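Local coordinates for protein glutathione transferase (PDB 3UBK) that binds glutathione and probably transfers it to electrophilic substrates, as members of the glutathione transferase family do, at residues Ser143-Gly148 with Val190-Lys195; Gln77-Ile82 with Asn149-Ala154; Val18-Leu23 with Ala199-Asp204; Thr101-Pro106 with Lys131-Leu136; Pro52-Asp57 with Glu69-Ile74. All blocks are in the same frame, centred on the assembly; numbering follows the deposited sequence. Where two conformers were deposited one is given.

Interaction 3 is the outermost closure: it opens at helix 13-25 near the N terminus and closes only at helix 196-213, so the other four contacts all lie within its span and it joins the N-terminal and C-terminal domains. Inside it, interaction 5 closes first, packing strand 53-56 on helix 64-74 in the N-terminal domain. Interaction 2 opens just afterwards at 77-82, and its closure at 149-154 ties the interdomain linker to the start of helix 153-169. Interaction 4, between helices 86-111 and 119-139, lies within that loop. Interaction 1 opens at 143-148, before interaction 2 has closed, and ends at 190-195, so the two cross along the chain and touch in space.

Interaction 1: Ser143-Gly148 with Val190-Lys195; sequences SPYIAG and VFMKTK. With SO4 (sulfate ion), chain C.
An edge-to-face aromatic pair, Y145 with F191, forms the centre of this surface corner of the helical C-terminal domain, where the loop between helices 119-139 and 153-169 meets helix 185-193. F191 turns its edge to a face of Y145, with the ring planes at 75°, and F191 CE2 comes within 3.7 Å of Y145 CE1. The face of F191 is used as well. P144, which follows a cis peptide bond, lays its CB over that ring, 4.0 Å from the F191 centroid and 16° off the normal, a CH-pi contact that suits proline, whose compact, ring-closed side chain holds its CH2 groups in place against the aromatic face. M192 adds a Met-aromatic contact: its chain bends at both chi2 and chi3 and brings SD to the edge of the tyrosine, 3.8 Å from Y145 CE1. At the polar end of that ring the phenol accepts a hydrogen bond from K195, with NZ 3.0 Å from Y145 OH. The same ammonium makes a salt bridge with E24 on helix 13-25 and reaches a sulfate, which is also bound by A196 N; three acceptors are about what a lysine can serve, and bends at its third and fourth torsions bring NZ back to them. T194 turns its hydroxyl back onto the chain, with OG1 lying in the carbonyl plane of F191 and 2.7 Å from F191 O.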
# COMPACT_ATOMS: atom_id res chain seq x y z
N SER A 143 -9.47 17.85 12.24
CA SER A 143 -10.55 18.80 12.48
C SER A 143 -11.93 18.17 12.70
O SER A 143 -12.89 18.55 12.05
CB SER A 143 -10.62 19.81 11.32
OG SER A 143 -10.79 19.16 10.07
N PRO A 144 -12.04 17.25 13.66
CA PRO A 144 -11.01 16.78 14.57
C PRO A 144 -10.31 15.52 14.10
O PRO A 144 -9.27 15.15 14.65
CB PRO A 144 -11.82 16.46 15.83
CG PRO A 144 -13.12 15.96 15.28
CD PRO A 144 -13.37 16.72 14.01
N TYR A 145 -10.88 14.83 13.11
CA TYR A 145 -10.25 13.62 12.59
C TYR A 145 -9.07 13.93 11.68
O TYR A 145 -8.86 15.08 11.27
CB TYR A 145 -11.29 12.73 11.88
CG TYR A 145 -12.33 12.24 12.85
CD1 TYR A 145 -12.07 11.17 13.70
CD2 TYR A 145 -13.56 12.88 12.95
CE1 TYR A 145 -13.00 10.74 14.61
CE2 TYR A 145 -14.52 12.45 13.86
CZ TYR A 145 -14.23 11.38 14.68
OH TYR A 145 -15.18 10.97 15.58
N ILE A 146 -8.29 12.91 11.36
CA ILE A 146 -7.04 13.20 10.68
C ILE A 146 -7.22 13.89 9.31
O ILE A 146 -6.40 14.75 8.95
CB ILE A 146 -6.12 11.97 10.59
CG1 ILE A 146 -4.72 12.40 10.12
CG2 ILE A 146 -6.76 10.90 9.72
CD1 ILE A 146 -3.62 11.43 10.57
N ALA A 147 -8.28 13.55 8.59
CA ALA A 147 -8.49 14.07 7.23
C ALA A 147 -9.59 15.13 7.13
O ALA A 147 -9.88 15.62 6.05
CB ALA A 147 -8.76 12.91 6.23
N GLY A 148 -10.21 15.48 8.26
CA GLY A 148 -11.36 16.38 8.22
C GLY A 148 -12.31 16.15 9.38
O GLY A 148 -11.90 15.71 10.45
N VAL A 190 -5.51 12.14 22.10
CA VAL A 190 -6.40 12.33 23.26
C VAL A 190 -7.87 12.31 22.84
O VAL A 190 -8.70 11.64 23.46
CB VAL A 190 -6.11 13.67 24.00
CG1 VAL A 190 -7.08 13.87 25.18
CG2 VAL A 190 -4.66 13.72 24.49
N PHE A 191 -8.20 13.06 21.80
CA PHE A 191 -9.58 13.06 21.29
C PHE A 191 -10.02 11.64 20.94
O PHE A 191 -11.06 11.16 21.42
CB PHE A 191 -9.74 14.02 20.10
CG PHE A 191 -11.04 13.85 19.37
CD1 PHE A 191 -12.22 14.33 19.90
CD2 PHE A 191 -11.08 13.17 18.16
CE1 PHE A 191 -13.43 14.15 19.23
CE2 PHE A 191 -12.27 12.98 17.48
CZ PHE A 191 -13.45 13.47 18.02
N MET A 192 -9.22 10.92 20.16
CA MET A 192 -9.60 9.57 19.75
C MET A 192 -9.86 8.64 20.94
O MET A 192 -10.77 7.81 20.90
CB MET A 192 -8.57 8.97 18.79
CG MET A 192 -8.58 9.66 17.41
SD MET A 192 -10.00 9.16 16.39
CE MET A 192 -9.37 7.56 15.85
N LYS A 193 -9.06 8.79 22.00
CA LYS A 193 -9.26 7.94 23.18
C LYS A 193 -10.55 8.27 23.94
O LYS A 193 -10.96 7.50 24.80
CB LYS A 193 -8.05 7.97 24.12
CG LYS A 193 -6.83 7.24 23.55
CD LYS A 193 -5.63 7.31 24.49
CE LYS A 193 -5.92 6.58 25.79
NZ LYS A 193 -6.61 5.28 25.54
N THR A 194 -11.20 9.39 23.63
CA THR A 194 -12.52 9.64 24.23
C THR A 194 -13.61 8.79 23.56
O THR A 194 -14.75 8.75 24.03
CB THR A 194 -12.93 11.14 24.21
OG1 THR A 194 -13.27 11.54 22.87
CG2 THR A 194 -11.81 12.02 24.76
N LYS A 195 -13.23 8.10 22.49
CA LYS A 195 -14.17 7.30 21.71
C LYS A 195 -14.11 5.84 22.11
O LYS A 195 -13.03 5.30 22.36
CB LYS A 195 -13.87 7.44 20.21
CG LYS A 195 -14.13 8.85 19.66
CD LYS A 195 -13.48 9.03 18.27
CE LYS A 195 -14.02 8.00 17.28
NZ LYS A 195 -15.46 8.29 16.98
S SO4 C . -18.10 7.46 20.27
O1 SO4 C . -17.82 6.59 21.41
O2 SO4 C . -19.52 7.34 19.94
O3 SO4 C . -17.33 7.09 19.08
O4 SO4 C . -17.78 8.84 20.63

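Interaction 2: Gln77-Ile82 with Asn149-Ala154; sequences QTPKLI and NVFTLA. With SO4 (sulfate ion), chain D.
The ring of F151 meets L81 at its edge: L81 CD2 lies in the ring plane, 3.8 Å from F151 CE1, and the two side chains run side by side in the same direction. P79, held after a cis peptide bond, crosses F151 obliquely and sets CG 3.6 Å from F151 CD1. Both partners are compact and apolar, which suits a seam that E24 of helix 13-25 also borders. The carbonyl group of L81 is the polar counterpart of this seam. L153 N lies in its plane, on a lone pair, and gives a nearly straight bond of 168° to L81 O at 2.8 Å. L153 opens helix 153-169, so its N-H has no carbonyl of an earlier turn to use, and the linker supplies one. T152 is the N-cap, and D155 receives T152 N, as in one arm of the capping box known at the start of this helix in glutathione transferases. A chi1 of 65° sets the threonine OG1 between its own N and carbonyl carbon, where it accepts from A154 N at 3.1 Å. D72 in turn fixes the linker by receiving the amides of L81 and I82. A water spans the two segments, donating to K80 O at 2.7 Å and to F151 O at the same distance. On the other side of L81, I82 CD1 lies alongside L153 CD2 at 4.2 Å, with V92 of helix 86-111 packed against L153.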
# COMPACT_ATOMS: atom_id res chain seq x y z
N GLN A 77 -22.46 1.47 5.67
CA GLN A 77 -22.99 2.25 6.79
C GLN A 77 -21.91 3.13 7.41
O GLN A 77 -20.71 2.81 7.32
CB GLN A 77 -23.61 1.36 7.86
CG GLN A 77 -22.73 0.20 8.37
CD GLN A 77 -23.06 -1.13 7.71
OE1 GLN A 77 -23.26 -1.20 6.49
NE2 GLN A 77 -23.16 -2.19 8.52
N THR A 78 -22.33 4.21 8.06
CA THR A 78 -21.40 5.19 8.59
C THR A 78 -20.43 4.60 9.62
O THR A 78 -20.79 3.71 10.38
CB THR A 78 -22.14 6.42 9.14
OG1 THR A 78 -23.08 6.01 10.15
CG2 THR A 78 -22.90 7.11 8.02
N PRO A 79 -19.18 5.07 9.63
CA PRO A 79 -18.63 6.07 8.72
C PRO A 79 -18.19 5.41 7.43
O PRO A 79 -17.79 4.23 7.40
CB PRO A 79 -17.40 6.59 9.46
CG PRO A 79 -16.90 5.36 10.20
CD PRO A 79 -18.19 4.67 10.65
N LYS A 80 -18.25 6.20 6.37
CA LYS A 80 -17.68 5.82 5.09
C LYS A 80 -16.17 5.97 5.18
O LYS A 80 -15.66 7.09 5.27
CB LYS A 80 -18.26 6.73 4.01
CG LYS A 80 -19.75 6.45 3.79
CD LYS A 80 -20.41 7.45 2.88
CE LYS A 80 -21.93 7.22 2.83
NZ LYS A 80 -22.30 5.82 2.44
N LEU A 81 -15.45 4.85 5.19
CA LEU A 81 -14.01 4.90 5.33
C LEU A 81 -13.38 5.58 4.12
O LEU A 81 -12.35 6.23 4.23
CB LEU A 81 -13.43 3.50 5.54
CG LEU A 81 -14.04 2.77 6.74
CD1 LEU A 81 -13.40 1.41 6.86
CD2 LEU A 81 -13.85 3.58 8.03
N ILE A 82 -14.03 5.42 2.97
CA ILE A 82 -13.62 6.09 1.75
C ILE A 82 -14.70 7.10 1.46
O ILE A 82 -15.84 6.71 1.16
CB ILE A 82 -13.57 5.11 0.53
CG1 ILE A 82 -12.62 3.94 0.77
CG2 ILE A 82 -13.20 5.85 -0.73
CD1 ILE A 82 -11.19 4.37 1.08
N ASN A 149 -13.59 16.44 9.18
CA ASN A 149 -14.52 16.44 10.31
C ASN A 149 -15.20 15.08 10.58
O ASN A 149 -16.01 14.97 11.50
CB ASN A 149 -15.56 17.55 10.14
CG ASN A 149 -16.52 17.29 9.01
OD1 ASN A 149 -16.43 16.26 8.34
ND2 ASN A 149 -17.46 18.20 8.80
N VAL A 150 -14.87 14.06 9.78
CA VAL A 150 -15.46 12.73 9.96
C VAL A 150 -14.40 11.61 9.96
O VAL A 150 -13.35 11.74 9.35
CB VAL A 150 -16.55 12.40 8.90
CG1 VAL A 150 -17.80 13.26 9.13
CG2 VAL A 150 -16.02 12.58 7.46
N PHE A 151 -14.71 10.52 10.65
CA PHE A 151 -13.82 9.36 10.74
C PHE A 151 -13.67 8.77 9.33
O PHE A 151 -14.65 8.67 8.60
CB PHE A 151 -14.48 8.34 11.67
CG PHE A 151 -13.62 7.14 11.99
CD1 PHE A 151 -13.46 6.10 11.08
CD2 PHE A 151 -13.01 7.03 13.23
CE1 PHE A 151 -12.71 4.99 11.39
CE2 PHE A 151 -12.26 5.92 13.56
CZ PHE A 151 -12.10 4.90 12.64
N THR A 152 -12.45 8.42 8.94
CA THR A 152 -12.22 7.77 7.64
C THR A 152 -11.19 6.69 7.77
O THR A 152 -10.67 6.45 8.86
CB THR A 152 -11.66 8.74 6.58
OG1 THR A 152 -10.35 9.16 6.98
CG2 THR A 152 -12.57 9.95 6.41
N LEU A 153 -10.87 6.05 6.65
CA LEU A 153 -9.79 5.07 6.59
C LEU A 153 -8.49 5.64 7.18
O LEU A 153 -7.70 4.92 7.80
CB LEU A 153 -9.52 4.69 5.12
CG LEU A 153 -8.24 3.87 4.93
CD1 LEU A 153 -8.44 2.46 5.50
CD2 LEU A 153 -7.81 3.78 3.45
N ALA A 154 -8.25 6.91 6.93
CA ALA A 154 -6.99 7.49 7.40
C ALA A 154 -6.89 7.50 8.95
O ALA A 154 -5.79 7.50 9.50
CB ALA A 154 -6.80 8.89 6.84
S SO4 D . -25.91 5.43 7.93
O1 SO4 D . -25.40 4.21 8.52
O2 SO4 D . -26.01 6.52 8.91
O3 SO4 D . -25.03 5.81 6.83
O4 SO4 D . -27.25 5.16 7.40
O HOH W 1 -16.22 9.36 6.55

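Interaction 3: Val18-Leu23 with Ala199-Asp204; sequences VKLGIL and ALVEKD
K19 and D204 form a salt bridge between the two helices, with K19 NZ 2.7 Å from D204 OD2, although the place of that oxygen is less certain than most. The ammonium is gripped further by Q31 and by a water that accepts from K19 NZ at 2.8 Å. This water also donates to the backbone of the second helix, 2.9 Å from V201 O, so lysine reaches that helix both directly and through solvent. Such reach requires a long residue: K19 runs extended beyond CG and slides past V201, its CG 4.1 Å from V201 CG2. Here the first helix of the thioredoxin-like N-terminal domain packs on helix 196-213 of the helical C-terminal domain, the short segments running at 139° to each other. V201 is the residue they close around. Its CG2, anti to the carbonyl carbon, points among K19, L20 and L23, and comes to 3.6 Å from L23 CD1. L20 CD2 approaches the same methyl at 3.8 Å, crossing the valine at about a right angle, with F159 and A160 of helix 153-169 at its back. Farther out, where L200 is exposed, L23 CD2 meets L200 CD2 at 3.9 Å.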
# COMPACT_ATOMS: atom_id res chain seq x y z
N VAL A 18 -7.50 -2.51 11.12
CA VAL A 18 -8.76 -3.12 10.65
C VAL A 18 -9.84 -3.08 11.75
O VAL A 18 -11.01 -2.76 11.51
CB VAL A 18 -8.54 -4.58 10.18
CG1 VAL A 18 -9.88 -5.29 9.96
CG2 VAL A 18 -7.68 -4.62 8.89
N LYS A 19 -9.42 -3.39 12.97
CA LYS A 19 -10.33 -3.42 14.12
C LYS A 19 -11.00 -2.06 14.36
O LYS A 19 -12.19 -1.98 14.69
CB LYS A 19 -9.50 -3.85 15.34
CG LYS A 19 -10.25 -4.51 16.45
CD LYS A 19 -9.26 -5.23 17.37
CE LYS A 19 -9.82 -5.31 18.77
NZ LYS A 19 -8.92 -6.05 19.71
N LEU A 20 -10.23 -0.97 14.22
CA LEU A 20 -10.79 0.36 14.35
C LEU A 20 -11.96 0.61 13.38
O LEU A 20 -12.98 1.23 13.75
CB LEU A 20 -9.69 1.42 14.12
CG LEU A 20 -8.66 1.61 15.23
CD1 LEU A 20 -7.37 2.32 14.71
CD2 LEU A 20 -9.28 2.37 16.41
N GLY A 21 -11.80 0.16 12.14
CA GLY A 21 -12.83 0.33 11.12
C GLY A 21 -14.07 -0.50 11.43
O GLY A 21 -15.18 -0.01 11.33
N ILE A 22 -13.86 -1.76 11.81
CA ILE A 22 -14.97 -2.65 12.19
C ILE A 22 -15.76 -2.07 13.37
O ILE A 22 -17.00 -2.02 13.35
CB ILE A 22 -14.45 -4.06 12.55
CG1 ILE A 22 -14.00 -4.81 11.28
CG2 ILE A 22 -15.53 -4.90 13.28
CD1 ILE A 22 -13.16 -6.11 11.56
N LEU A 23 -15.05 -1.64 14.41
CA LEU A 23 -15.69 -1.11 15.62
C LEU A 23 -16.45 0.17 15.32
O LEU A 23 -17.55 0.37 15.83
CB LEU A 23 -14.64 -0.83 16.70
CG LEU A 23 -14.08 -2.11 17.33
CD1 LEU A 23 -12.88 -1.77 18.24
CD2 LEU A 23 -15.21 -2.83 18.10
N ALA A 199 -10.68 3.50 22.15
CA ALA A 199 -10.37 3.12 23.54
C ALA A 199 -10.31 1.60 23.69
O ALA A 199 -9.40 1.07 24.34
CB ALA A 199 -11.38 3.72 24.54
N LEU A 200 -11.27 0.90 23.08
CA LEU A 200 -11.30 -0.57 23.17
C LEU A 200 -10.07 -1.20 22.49
O LEU A 200 -9.46 -2.15 23.01
CB LEU A 200 -12.59 -1.11 22.55
CG LEU A 200 -12.79 -2.63 22.62
CD1 LEU A 200 -12.88 -3.07 24.07
CD2 LEU A 200 -14.03 -3.07 21.85
N VAL A 201 -9.71 -0.68 21.33
CA VAL A 201 -8.51 -1.16 20.64
C VAL A 201 -7.26 -1.01 21.54
O VAL A 201 -6.46 -1.95 21.68
CB VAL A 201 -8.31 -0.44 19.29
CG1 VAL A 201 -6.90 -0.64 18.77
CG2 VAL A 201 -9.36 -0.95 18.28
N GLU A 202 -7.10 0.16 22.14
CA GLU A 202 -6.00 0.41 23.09
C GLU A 202 -6.08 -0.55 24.29
O GLU A 202 -5.06 -1.08 24.74
CB GLU A 202 -6.05 1.84 23.61
CG GLU A 202 -5.56 2.85 22.60
CD GLU A 202 -4.10 2.64 22.25
OE1 GLU A 202 -3.23 3.13 23.01
OE2 GLU A 202 -3.82 1.98 21.23
N LYS A 203 -7.29 -0.76 24.79
CA LYS A 203 -7.49 -1.66 25.91
C LYS A 203 -7.12 -3.11 25.59
O LYS A 203 -6.40 -3.76 26.36
CB LYS A 203 -8.93 -1.57 26.42
CG LYS A 203 -9.31 -2.66 27.41
CD LYS A 203 -8.41 -2.65 28.62
CE LYS A 203 -8.25 -1.26 29.20
NZ LYS A 203 -7.46 -1.30 30.47
N ASP A 204 -7.61 -3.64 24.47
CA ASP A 204 -7.27 -5.01 24.08
C ASP A 204 -5.75 -5.17 23.88
O ASP A 204 -5.18 -6.22 24.19
CB ASP A 204 -8.00 -5.43 22.81
CG ASP A 204 -9.46 -5.82 23.06
OD1 ASP A 204 -9.82 -6.08 24.23
OD2 ASP A 204 -10.24 -5.87 22.09
O HOH W 2 -6.80 -4.19 19.92

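Interaction 4: Thr101-Pro106 with Lys131-Leu136; sequences TYLDIP and KGIKAL
L103 makes nearly all the apolar contact here. Its CD1 reaches I133 CD1 at 3.8 Å and L136 CD2 at 3.9 Å, and the leucine side chain crosses both at about a right angle. CD2 also touches I133 CD1, and rests on bare main chain, 3.8 Å from G132 CA. Glycine suits that place because a hydrogen in place of a side chain lets the leucine methyl seat directly on the helix backbone. The backbones are accordingly close: Y102 CA and G132 CA are 5.7 Å apart. Helices 86-111 and 119-139 are consecutive, near-antiparallel members of the helical bundle that makes up the C-terminal domain of a glutathione transferase, and their segments run at 151° with axes 9.1 Å apart. L162 and L165 of helix 153-169 also pack on L103. Hydrogen bonds across this contact are absent, as its oily residues would suggest. The first helix has a wider pi-type turn at 101-104 and kinks at P106, whose ring nitrogen carries no hydrogen for the preceding turn. As for polar reach, Y102 leads its ring away from helix 119-139, and its OH is hydrogen-bonded to E63 of the second subunit, while M48 of that subunit packs on both Y102 and A135.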
# COMPACT_ATOMS: atom_id res chain seq x y z
N THR A 101 3.63 3.56 4.70
CA THR A 101 4.79 3.25 3.86
C THR A 101 6.02 4.08 4.20
O THR A 101 7.13 3.58 4.16
CB THR A 101 4.45 3.40 2.36
OG1 THR A 101 3.32 2.59 2.06
CG2 THR A 101 5.62 2.93 1.49
N TYR A 102 5.82 5.33 4.55
CA TYR A 102 6.93 6.22 4.79
C TYR A 102 7.18 6.50 6.26
O TYR A 102 8.16 7.11 6.60
CB TYR A 102 6.71 7.52 4.04
CG TYR A 102 6.32 7.33 2.61
CD1 TYR A 102 7.02 6.51 1.79
CD2 TYR A 102 5.26 7.99 2.09
CE1 TYR A 102 6.67 6.35 0.51
CE2 TYR A 102 4.91 7.84 0.81
CZ TYR A 102 5.60 7.01 0.03
OH TYR A 102 5.22 6.86 -1.26
N LEU A 103 6.30 6.06 7.13
CA LEU A 103 6.52 6.22 8.57
C LEU A 103 6.71 4.89 9.28
O LEU A 103 7.69 4.72 10.02
CB LEU A 103 5.40 7.02 9.23
CG LEU A 103 5.32 8.50 8.86
CD1 LEU A 103 4.21 9.16 9.64
CD2 LEU A 103 6.66 9.22 9.13
N ASP A 104 5.80 3.94 9.07
CA ASP A 104 5.86 2.69 9.81
C ASP A 104 6.87 1.68 9.29
O ASP A 104 7.51 0.97 10.08
CB ASP A 104 4.49 2.01 9.88
CG ASP A 104 4.48 0.85 10.85
OD1 ASP A 104 4.70 1.09 12.05
OD2 ASP A 104 4.27 -0.30 10.40
N ILE A 105 6.99 1.56 7.98
CA ILE A 105 7.92 0.59 7.42
C ILE A 105 9.35 0.93 7.85
O ILE A 105 10.09 0.07 8.32
CB ILE A 105 7.80 0.50 5.89
CG1 ILE A 105 6.51 -0.25 5.52
CG2 ILE A 105 9.01 -0.24 5.31
CD1 ILE A 105 6.38 -0.54 4.04
N PRO A 106 9.74 2.21 7.70
CA PRO A 106 11.03 2.67 8.20
C PRO A 106 11.19 2.39 9.70
O PRO A 106 12.17 1.77 10.11
CB PRO A 106 10.99 4.18 7.93
CG PRO A 106 10.10 4.32 6.74
CD PRO A 106 9.06 3.22 6.86
N LYS A 131 11.42 13.40 7.63
CA LYS A 131 10.97 13.68 6.28
C LYS A 131 9.49 13.27 6.09
O LYS A 131 8.68 14.03 5.56
CB LYS A 131 11.85 12.95 5.27
CG LYS A 131 11.53 13.21 3.82
CD LYS A 131 12.44 12.37 2.92
CE LYS A 131 12.11 12.55 1.45
NZ LYS A 131 12.82 11.52 0.64
N GLY A 132 9.14 12.06 6.53
CA GLY A 132 7.76 11.57 6.41
C GLY A 132 6.77 12.44 7.16
O GLY A 132 5.66 12.70 6.67
N ILE A 133 7.17 12.90 8.34
CA ILE A 133 6.30 13.73 9.18
C ILE A 133 5.98 15.06 8.51
O ILE A 133 4.82 15.48 8.47
CB ILE A 133 6.91 13.98 10.58
CG1 ILE A 133 7.08 12.66 11.34
CG2 ILE A 133 6.07 14.96 11.38
CD1 ILE A 133 5.76 11.96 11.67
N LYS A 134 7.01 15.72 7.99
CA LYS A 134 6.83 17.00 7.32
C LYS A 134 5.96 16.86 6.07
O LYS A 134 5.22 17.77 5.72
CB LYS A 134 8.20 17.62 6.96
CG LYS A 134 9.13 17.77 8.15
CD LYS A 134 10.37 18.59 7.81
CE LYS A 134 11.28 18.74 9.02
NZ LYS A 134 12.46 19.60 8.72
N ALA A 135 6.07 15.72 5.40
CA ALA A 135 5.17 15.43 4.29
C ALA A 135 3.74 15.27 4.81
O ALA A 135 2.82 15.92 4.32
CB ALA A 135 5.61 14.16 3.56
N LEU A 136 3.58 14.40 5.81
CA LEU A 136 2.28 14.18 6.45
C LEU A 136 1.65 15.49 6.91
O LEU A 136 0.48 15.76 6.64
CB LEU A 136 2.42 13.21 7.63
CG LEU A 136 1.13 12.77 8.35
CD1 LEU A 136 0.18 12.08 7.37
CD2 LEU A 136 1.45 11.86 9.53

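Interaction 5: Pro52-Asp57 with Glu69-Ile74; sequences PVLEMD and EFLDTI
L54 and M56, two residues apart on strand 53-56, face F70, L71 and I74 of helix 64-74, in the closing strand-and-helix part of the thioredoxin-like N-terminal domain. The segments run at 33° to each other, the helix lying on the sheet with 11.5 Å between the short axes. L54, M56, F70 and L71 form the buried part. L54 CG stands anti to the backbone N (chi1 -176°), which sends the side chain off the strand so that CD2 enters between two helix residues, 3.9 Å from F70 CD2 and 4.0 Å from L71 CD2. A branched leucine fills such a notch well, and I22 of helix 13-25 backs L71. M56 makes a Met-aromatic contact, its sulfur in the plane of the F70 ring and 3.8 Å from F70 CE2. W87 of the second subunit packs on both residues, so this core continues into the dimer interface. Toward the strand's end the contact is more open to solvent but no looser: M56 SD meets the partly exposed I74 tip to tip, 3.7 Å from I74 CD1, and P86 of the second subunit borders that isoleucine. Next along the chain, D57 is exposed and poorly ordered. T73, on the solvent side of the helix, turns its hydroxyl back onto its own turn: OG1 and N reach E69 O from opposite faces of the carbonyl plane, OG1 at 2.9 Å.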
# COMPACT_ATOMS: atom_id res chain seq x y z
N PRO A 52 -3.34 -8.98 9.66
CA PRO A 52 -4.61 -9.69 9.82
C PRO A 52 -5.08 -10.44 8.58
O PRO A 52 -4.68 -10.12 7.45
CB PRO A 52 -5.60 -8.55 10.10
CG PRO A 52 -5.06 -7.43 9.29
CD PRO A 52 -3.56 -7.53 9.50
N VAL A 53 -5.94 -11.42 8.80
CA VAL A 53 -6.71 -12.03 7.73
C VAL A 53 -8.17 -11.88 8.11
O VAL A 53 -8.55 -12.16 9.26
CB VAL A 53 -6.41 -13.53 7.58
CG1 VAL A 53 -7.12 -14.10 6.36
CG2 VAL A 53 -4.91 -13.78 7.48
N LEU A 54 -9.00 -11.43 7.17
CA LEU A 54 -10.44 -11.38 7.39
C LEU A 54 -11.09 -12.63 6.80
O LEU A 54 -10.81 -13.01 5.65
CB LEU A 54 -11.06 -10.14 6.74
CG LEU A 54 -12.56 -9.92 6.98
CD1 LEU A 54 -12.76 -9.13 8.26
CD2 LEU A 54 -13.17 -9.17 5.81
N GLU A 55 -11.94 -13.27 7.58
CA GLU A 55 -12.69 -14.41 7.08
C GLU A 55 -14.19 -14.10 7.08
O GLU A 55 -14.74 -13.65 8.08
CB GLU A 55 -12.42 -15.66 7.94
CG GLU A 55 -13.25 -16.87 7.55
CD GLU A 55 -13.01 -18.07 8.47
OE1 GLU A 55 -12.18 -17.95 9.39
OE2 GLU A 55 -13.65 -19.12 8.28
N MET A 56 -14.82 -14.28 5.92
CA MET A 56 -16.28 -14.25 5.79
C MET A 56 -16.69 -15.34 4.82
O MET A 56 -16.00 -15.59 3.84
CB MET A 56 -16.75 -12.92 5.21
CG MET A 56 -16.77 -11.76 6.14
SD MET A 56 -17.61 -10.36 5.36
CE MET A 56 -19.24 -11.02 5.06
N ASP A 57 -17.83 -15.97 5.07
CA ASP A 57 -18.35 -16.98 4.14
C ASP A 57 -17.25 -17.90 3.59
O ASP A 57 -17.15 -18.09 2.38
CB ASP A 57 -19.08 -16.31 2.97
N GLU A 69 -11.01 -1.77 2.46
CA GLU A 69 -11.71 -1.33 1.25
C GLU A 69 -12.90 -2.25 0.99
O GLU A 69 -13.97 -1.81 0.57
CB GLU A 69 -10.75 -1.36 0.04
CG GLU A 69 -9.60 -0.35 0.17
CD GLU A 69 -9.89 0.99 -0.48
OE1 GLU A 69 -11.02 1.22 -0.97
OE2 GLU A 69 -8.97 1.83 -0.52
N PHE A 70 -12.70 -3.53 1.27
CA PHE A 70 -13.77 -4.52 1.10
C PHE A 70 -14.93 -4.28 2.08
O PHE A 70 -16.11 -4.20 1.68
CB PHE A 70 -13.18 -5.92 1.28
CG PHE A 70 -14.21 -7.01 1.39
CD1 PHE A 70 -14.72 -7.62 0.24
CD2 PHE A 70 -14.66 -7.43 2.64
CE1 PHE A 70 -15.68 -8.65 0.34
CE2 PHE A 70 -15.62 -8.46 2.75
CZ PHE A 70 -16.13 -9.07 1.58
N LEU A 71 -14.61 -4.16 3.36
CA LEU A 71 -15.62 -3.93 4.38
C LEU A 71 -16.40 -2.64 4.11
O LEU A 71 -17.61 -2.60 4.30
CB LEU A 71 -15.00 -3.87 5.79
CG LEU A 71 -14.52 -5.21 6.33
CD1 LEU A 71 -13.81 -5.01 7.66
CD2 LEU A 71 -15.71 -6.18 6.46
N ASP A 72 -15.71 -1.61 3.64
CA ASP A 72 -16.38 -0.35 3.34
C ASP A 72 -17.31 -0.47 2.13
O ASP A 72 -18.30 0.23 2.06
CB ASP A 72 -15.38 0.79 3.09
CG ASP A 72 -15.99 2.16 3.29
OD1 ASP A 72 -16.61 2.38 4.36
OD2 ASP A 72 -15.85 3.03 2.40
N THR A 73 -16.98 -1.37 1.20
CA THR A 73 -17.82 -1.59 0.03
C THR A 73 -19.08 -2.37 0.42
O THR A 73 -20.21 -1.95 0.13
CB THR A 73 -17.04 -2.36 -1.05
OG1 THR A 73 -15.96 -1.55 -1.51
CG2 THR A 73 -17.96 -2.72 -2.23
N ILE A 74 -18.90 -3.50 1.09
CA ILE A 74 -20.06 -4.30 1.45
C ILE A 74 -20.86 -3.80 2.66
O ILE A 74 -22.05 -4.06 2.76
CB ILE A 74 -19.74 -5.81 1.63
CG1 ILE A 74 -18.77 -6.04 2.77
CG2 ILE A 74 -19.21 -6.42 0.33
CD1 ILE A 74 -18.85 -7.47 3.32